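Local coordinates for citrate lyase subunit beta-like protein (PDB 6CHU) that acts as a magnesium-dependent lyase of the HpcH/HpaI aldolase family, serving itaconate dissimilation and leucine catabolism in Mycobacterium tuberculosis, at residues 196-207 with 221-229. Residues are numbered along the deposited sequence; the frame is centred on the assembly and turned at random.
Sequences VEGLQEEARDAA and QIPVVRKAY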
ATOM      1  N   VAL A 196      12.631  25.028  -3.532  1.00 32.08           N
ATOM      2  CA  VAL A 196      13.445  24.312  -4.511  1.00 28.93           C
ATOM      3  C   VAL A 196      14.154  23.132  -3.856  1.00 30.35           C
ATOM      4  O   VAL A 196      14.328  22.072  -4.473  1.00 29.76           O
ATOM      5  CB  VAL A 196      14.439  25.286  -5.173  1.00 43.30           C
ATOM      6  CG1 VAL A 196      15.478  24.534  -5.996  1.00 45.24           C
ATOM      7  CG2 VAL A 196      13.692  26.284  -6.039  1.00 47.24           C
ATOM      8  N   GLU A 197      14.575  23.293  -2.597  1.00 30.49           N
ATOM      9  CA  GLU A 197      15.199  22.184  -1.878  1.00 35.69           C
ATOM     10  C   GLU A 197      14.267  20.977  -1.809  1.00 33.32           C
ATOM     11  O   GLU A 197      14.662  19.844  -2.128  1.00 33.22           O
ATOM     12  CB  GLU A 197      15.607  22.638  -0.473  1.00 37.70           C
ATOM     13  CG  GLU A 197      16.202  21.546   0.397  1.00 48.92           C
ATOM     14  CD  GLU A 197      16.456  22.006   1.825  1.00 69.13           C
ATOM     15  OE1 GLU A 197      15.804  22.977   2.268  1.00 75.02           O
ATOM     16  OE2 GLU A 197      17.310  21.398   2.506  1.00 75.26           O
ATOM     17  N   GLY A 198      13.010  21.206  -1.414  1.00 30.18           N
ATOM     18  CA  GLY A 198      12.067  20.106  -1.317  1.00 25.49           C
ATOM     19  C   GLY A 198      11.774  19.464  -2.660  1.00 25.74           C
ATOM     20  O   GLY A 198      11.650  18.238  -2.760  1.00 24.37           O
ATOM     21  N   LEU A 199      11.659  20.282  -3.712  1.00 28.12           N
ATOM     22  CA  LEU A 199      11.431  19.741  -5.050  1.00 28.48           C
ATOM     23  C   LEU A 199      12.610  18.898  -5.509  1.00 29.85           C
ATOM     24  O   LEU A 199      12.426  17.833  -6.111  1.00 29.09           O
ATOM     25  CB  LEU A 199      11.183  20.871  -6.042  1.00 30.77           C
ATOM     26  CG  LEU A 199      11.066  20.444  -7.507  1.00 26.86           C
ATOM     27  CD1 LEU A 199       9.858  19.528  -7.731  1.00 25.86           C
ATOM     28  CD2 LEU A 199      10.985  21.676  -8.390  1.00 26.24           C
ATOM     29  N   GLN A 200      13.829  19.367  -5.248  1.00 26.06           N
ATOM     30  CA  GLN A 200      15.003  18.600  -5.645  1.00 28.85           C
ATOM     31  C   GLN A 200      14.981  17.210  -5.022  1.00 25.44           C
ATOM     32  O   GLN A 200      15.152  16.204  -5.719  1.00 28.95           O
ATOM     33  CB  GLN A 200      16.274  19.352  -5.261  1.00 32.09           C
ATOM     34  CG  GLN A 200      17.497  18.835  -5.972  1.00 45.61           C
ATOM     35  CD  GLN A 200      18.669  19.789  -5.871  1.00 60.07           C
ATOM     36  OE1 GLN A 200      18.584  20.837  -5.225  1.00 66.79           O
ATOM     37  NE2 GLN A 200      19.771  19.435  -6.517  1.00 65.15           N
ATOM     38  N   GLU A 201      14.739  17.139  -3.707  1.00 25.06           N
ATOM     39  CA  GLU A 201      14.710  15.855  -3.012  1.00 29.16           C
ATOM     40  C   GLU A 201      13.575  14.975  -3.518  1.00 27.73           C
ATOM     41  O   GLU A 201      13.731  13.755  -3.652  1.00 26.88           O
ATOM     42  CB  GLU A 201      14.565  16.082  -1.508  1.00 33.31           C
ATOM     43  CG  GLU A 201      15.670  16.925  -0.890  1.00 44.58           C
ATOM     44  CD  GLU A 201      15.499  17.077   0.611  1.00 63.32           C
ATOM     45  OE1 GLU A 201      14.498  16.552   1.148  1.00 66.72           O
ATOM     46  OE2 GLU A 201      16.363  17.719   1.250  1.00 69.38           O
ATOM     47  N   GLU A 202      12.418  15.587  -3.783  1.00 24.47           N
ATOM     48  CA  GLU A 202      11.237  14.869  -4.243  1.00 24.82           C
ATOM     49  C   GLU A 202      11.435  14.302  -5.644  1.00 26.75           C
ATOM     50  O   GLU A 202      11.089  13.143  -5.911  1.00 24.83           O
ATOM     51  CB  GLU A 202      10.050  15.829  -4.211  1.00 25.79           C
ATOM     52  CG  GLU A 202       8.671  15.220  -4.354  1.00 28.93           C
ATOM     53  CD  GLU A 202       7.622  16.195  -3.860  1.00 27.25           C
ATOM     54  OE1 GLU A 202       7.257  17.114  -4.622  1.00 25.32           O
ATOM     55  OE2 GLU A 202       7.211  16.077  -2.689  1.00 27.74           O
ATOM     56  N   ALA A 203      11.977  15.111  -6.558  1.00 23.80           N
ATOM     57  CA  ALA A 203      12.194  14.638  -7.923  1.00 23.91           C
ATOM     58  C   ALA A 203      13.342  13.635  -7.985  1.00 25.48           C
ATOM     59  O   ALA A 203      13.291  12.681  -8.769  1.00 25.95           O
ATOM     60  CB  ALA A 203      12.456  15.821  -8.855  1.00 26.71           C
ATOM     61  N   ARG A 204      14.397  13.840  -7.184  1.00 23.45           N
ATOM     62  CA  ARG A 204      15.428  12.806  -7.068  1.00 23.48           C
ATOM     63  C   ARG A 204      14.824  11.497  -6.570  1.00 23.04           C
ATOM     64  O   ARG A 204      15.124  10.419  -7.105  1.00 26.08           O
ATOM     65  CB  ARG A 204      16.551  13.265  -6.136  1.00 24.90           C
ATOM     66  CG  ARG A 204      17.522  14.241  -6.763  1.00 34.58           C
ATOM     67  CD  ARG A 204      18.645  14.531  -5.770  1.00 38.89           C
ATOM     68  NE  ARG A 204      19.621  15.476  -6.288  1.00 56.37           N
ATOM     69  CZ  ARG A 204      20.493  16.127  -5.523  1.00 69.78           C
ATOM     70  NH1 ARG A 204      20.496  15.937  -4.210  1.00 73.65           N
ATOM     71  NH2 ARG A 204      21.356  16.972  -6.068  1.00 71.54           N
ATOM     72  N   ASP A 205      13.975  11.575  -5.543  1.00 24.66           N
ATOM     73  CA  ASP A 205      13.284  10.390  -5.040  1.00 19.18           C
ATOM     74  C   ASP A 205      12.456   9.734  -6.138  1.00 27.47           C
ATOM     75  O   ASP A 205      12.458   8.505  -6.287  1.00 26.26           O
ATOM     76  CB  ASP A 205      12.372  10.776  -3.875  1.00 25.21           C
ATOM     77  CG  ASP A 205      13.098  10.880  -2.546  1.00 34.68           C
ATOM     78  OD1 ASP A 205      14.344  10.750  -2.508  1.00 35.50           O
ATOM     79  OD2 ASP A 205      12.398  11.091  -1.523  1.00 30.11           O
ATOM     80  N   ALA A 206      11.736  10.544  -6.914  1.00 21.44           N
ATOM     81  CA  ALA A 206      10.859  10.004  -7.942  1.00 22.24           C
ATOM     82  C   ALA A 206      11.666   9.321  -9.042  1.00 22.43           C
ATOM     83  O   ALA A 206      11.343   8.200  -9.452  1.00 23.89           O
ATOM     84  CB  ALA A 206       9.981  11.121  -8.506  1.00 23.05           C
ATOM     85  N   ALA A 207      12.751   9.965  -9.492  1.00 23.52           N
ATOM     86  CA  ALA A 207      13.587   9.388 -10.539  1.00 25.44           C
ATOM     87  C   ALA A 207      14.263   8.107 -10.064  1.00 25.88           C
ATOM     88  O   ALA A 207      14.454   7.164 -10.845  1.00 25.85           O
ATOM     89  CB  ALA A 207      14.636  10.409 -10.993  1.00 25.42           C
ATOM     90  N   GLN A 221      10.533  25.442 -11.934  1.00 27.12           N
ATOM     91  CA  GLN A 221      10.732  24.084 -11.448  1.00 24.18           C
ATOM     92  C   GLN A 221      11.301  23.154 -12.510  1.00 25.43           C
ATOM     93  O   GLN A 221      11.859  22.108 -12.160  1.00 26.85           O
ATOM     94  CB  GLN A 221       9.408  23.524 -10.922  1.00 26.30           C
ATOM     95  CG  GLN A 221       8.797  24.362  -9.799  1.00 25.89           C
ATOM     96  CD  GLN A 221       7.450  23.830  -9.341  1.00 25.32           C
ATOM     97  OE1 GLN A 221       6.541  23.650 -10.144  1.00 24.53           O
ATOM     98  NE2 GLN A 221       7.317  23.577  -8.039  1.00 24.57           N
ATOM     99  N   ILE A 222      11.184  23.506 -13.793  1.00 27.31           N
ATOM    100  CA  ILE A 222      11.621  22.592 -14.855  1.00 30.08           C
ATOM    101  C   ILE A 222      13.116  22.303 -14.791  1.00 32.18           C
ATOM    102  O   ILE A 222      13.501  21.127 -14.900  1.00 28.89           O
ATOM    103  CB  ILE A 222      11.183  23.123 -16.231  1.00 30.18           C
ATOM    104  CG1 ILE A 222       9.654  23.115 -16.357  1.00 27.55           C
ATOM    105  CG2 ILE A 222      11.808  22.288 -17.335  1.00 29.43           C
ATOM    106  CD1 ILE A 222       9.029  21.715 -16.456  1.00 27.61           C
ATOM    107  N   PRO A 223      14.006  23.290 -14.636  1.00 30.66           N
ATOM    108  CA  PRO A 223      15.439  22.955 -14.537  1.00 30.21           C
ATOM    109  C   PRO A 223      15.751  22.041 -13.371  1.00 32.72           C
ATOM    110  O   PRO A 223      16.619  21.162 -13.484  1.00 33.28           O
ATOM    111  CB  PRO A 223      16.109  24.328 -14.371  1.00 32.49           C
ATOM    112  CG  PRO A 223      15.156  25.286 -14.966  1.00 38.95           C
ATOM    113  CD  PRO A 223      13.793  24.750 -14.655  1.00 32.05           C
ATOM    114  N   VAL A 224      15.062  22.227 -12.246  1.00 28.41           N
ATOM    115  CA  VAL A 224      15.313  21.391 -11.077  1.00 31.48           C
ATOM    116  C   VAL A 224      14.960  19.943 -11.385  1.00 30.81           C
ATOM    117  O   VAL A 224      15.725  19.020 -11.079  1.00 28.23           O
ATOM    118  CB  VAL A 224      14.534  21.934  -9.864  1.00 27.90           C
ATOM    119  CG1 VAL A 224      14.826  21.116  -8.617  1.00 33.13           C
ATOM    120  CG2 VAL A 224      14.881  23.405  -9.638  1.00 30.42           C
ATOM    121  N   VAL A 225      13.809  19.732 -12.024  1.00 24.99           N
ATOM    122  CA  VAL A 225      13.360  18.390 -12.383  1.00 28.60           C
ATOM    123  C   VAL A 225      14.321  17.749 -13.379  1.00 32.84           C
ATOM    124  O   VAL A 225      14.743  16.600 -13.208  1.00 31.27           O
ATOM    125  CB  VAL A 225      11.926  18.448 -12.936  1.00 25.82           C
ATOM    126  CG1 VAL A 225      11.584  17.164 -13.697  1.00 25.24           C
ATOM    127  CG2 VAL A 225      10.950  18.690 -11.797  1.00 25.89           C
ATOM    128  N   ARG A 226      14.676  18.480 -14.442  1.00 29.57           N
ATOM    129  CA  ARG A 226      15.571  17.921 -15.451  1.00 31.65           C
ATOM    130  C   ARG A 226      16.900  17.496 -14.840  1.00 34.14           C
ATOM    131  O   ARG A 226      17.442  16.439 -15.185  1.00 34.65           O
ATOM    132  CB  ARG A 226      15.797  18.929 -16.580  1.00 30.40           C
ATOM    133  CG  ARG A 226      14.606  19.096 -17.516  1.00 33.40           C
ATOM    134  CD  ARG A 226      14.840  20.231 -18.494  1.00 37.02           C
ATOM    135  NE  ARG A 226      13.820  20.288 -19.534  1.00 36.17           N
ATOM    136  CZ  ARG A 226      13.586  21.362 -20.277  1.00 37.86           C
ATOM    137  NH1 ARG A 226      12.645  21.335 -21.211  1.00 37.80           N
ATOM    138  NH2 ARG A 226      14.290  22.467 -20.081  1.00 39.84           N
ATOM    139  N   LYS A 227      17.444  18.304 -13.928  1.00 31.58           N
ATOM    140  CA  LYS A 227      18.687  17.920 -13.264  1.00 34.86           C
ATOM    141  C   LYS A 227      18.478  16.717 -12.346  1.00 42.52           C
ATOM    142  O   LYS A 227      19.356  15.853 -12.235  1.00 39.56           O
ATOM    143  CB  LYS A 227      19.251  19.101 -12.476  1.00 37.28           C
ATOM    144  CG  LYS A 227      20.566  18.806 -11.759  1.00 44.74           C
ATOM    145  CD  LYS A 227      21.132  20.063 -11.113  1.00 50.17           C
ATOM    146  CE  LYS A 227      22.308  19.749 -10.199  1.00 55.12           C
ATOM    147  NZ  LYS A 227      22.798  20.974  -9.507  1.00 61.14           N
ATOM    148  N   ALA A 228      17.321  16.636 -11.683  1.00 39.72           N
ATOM    149  CA  ALA A 228      17.097  15.557 -10.726  1.00 38.34           C
ATOM    150  C   ALA A 228      17.007  14.200 -11.407  1.00 40.28           C
ATOM    151  O   ALA A 228      17.272  13.172 -10.774  1.00 46.14           O
ATOM    152  CB  ALA A 228      15.822  15.811  -9.924  1.00 35.37           C
ATOM    153  N   TYR A 229      16.634  14.176 -12.678  1.00 38.00           N
ATOM    154  CA  TYR A 229      16.432  12.932 -13.403  1.00 36.15           C
ATOM    155  C   TYR A 229      17.699  12.515 -14.152  1.00 45.74           C
ATOM    156  O   TYR A 229      17.637  11.785 -15.145  1.00 44.09           O
ATOM    157  CB  TYR A 229      15.253  13.077 -14.370  1.00 33.67           C
ATOM    158  CG  TYR A 229      13.895  12.819 -13.722  1.00 31.86           C
ATOM    159  CD1 TYR A 229      13.328  13.741 -12.837  1.00 26.94           C
ATOM    160  CD2 TYR A 229      13.183  11.650 -13.991  1.00 26.35           C
ATOM    161  CE1 TYR A 229      12.082  13.503 -12.248  1.00 22.02           C
ATOM    162  CE2 TYR A 229      11.948  11.405 -13.401  1.00 24.48           C
ATOM    163  CZ  TYR A 229      11.402  12.330 -12.524  1.00 20.43           C
ATOM    164  OH  TYR A 229      10.174  12.085 -11.936  1.00 21.84           O
TER
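Val224 meets Leu199 and Val196 where two neighbouring helices of the TIM barrel, 196-209 and 221-228, pack side by side, strand 213-216 joining them in sequence. They run in the same general sense, 38° apart, with axes 8.7 Å from each other at closest. Val224 CG1, set opposite the backbone N by chi1 of -178°, rests against both Leu199 CD2 and Gln200 CA, while its CG2 reaches Val196 CG1 at 3.9 Å. The branched side chain thus fills two directions at once. Leu199, longer, reaches deeper: its CD2 comes to 3.5 Å from Gln221 CB, the two side chains running nearly perpendicular, and its CD1 turns to Val225 CG2. Gln221 meets Leu199 chiefly through CB and CG, while its amide is hydrogen-bonded to His190 O and to the backbone N of Ile217 and His218. Farther along, small residues let the backbones close in. Ala203 CB and Ala228 CB are 3.5 Å apart, and the CA atoms of Arg204 and Ala228 only 4.9 Å. Tyr229 then closes the end of the interface: Ala207 CB sits over the ring's centre in a CH-pi contact, 3.6 Å from the centroid and 14° off the normal, while OH is hydrogen-bonded to Thr214 OG1. No hydrogen bond joins the two segments, so their contact rests on apolar and CH-pi packing, with the polar ends of Gln221 and Tyr229 bonded to the surrounding fold.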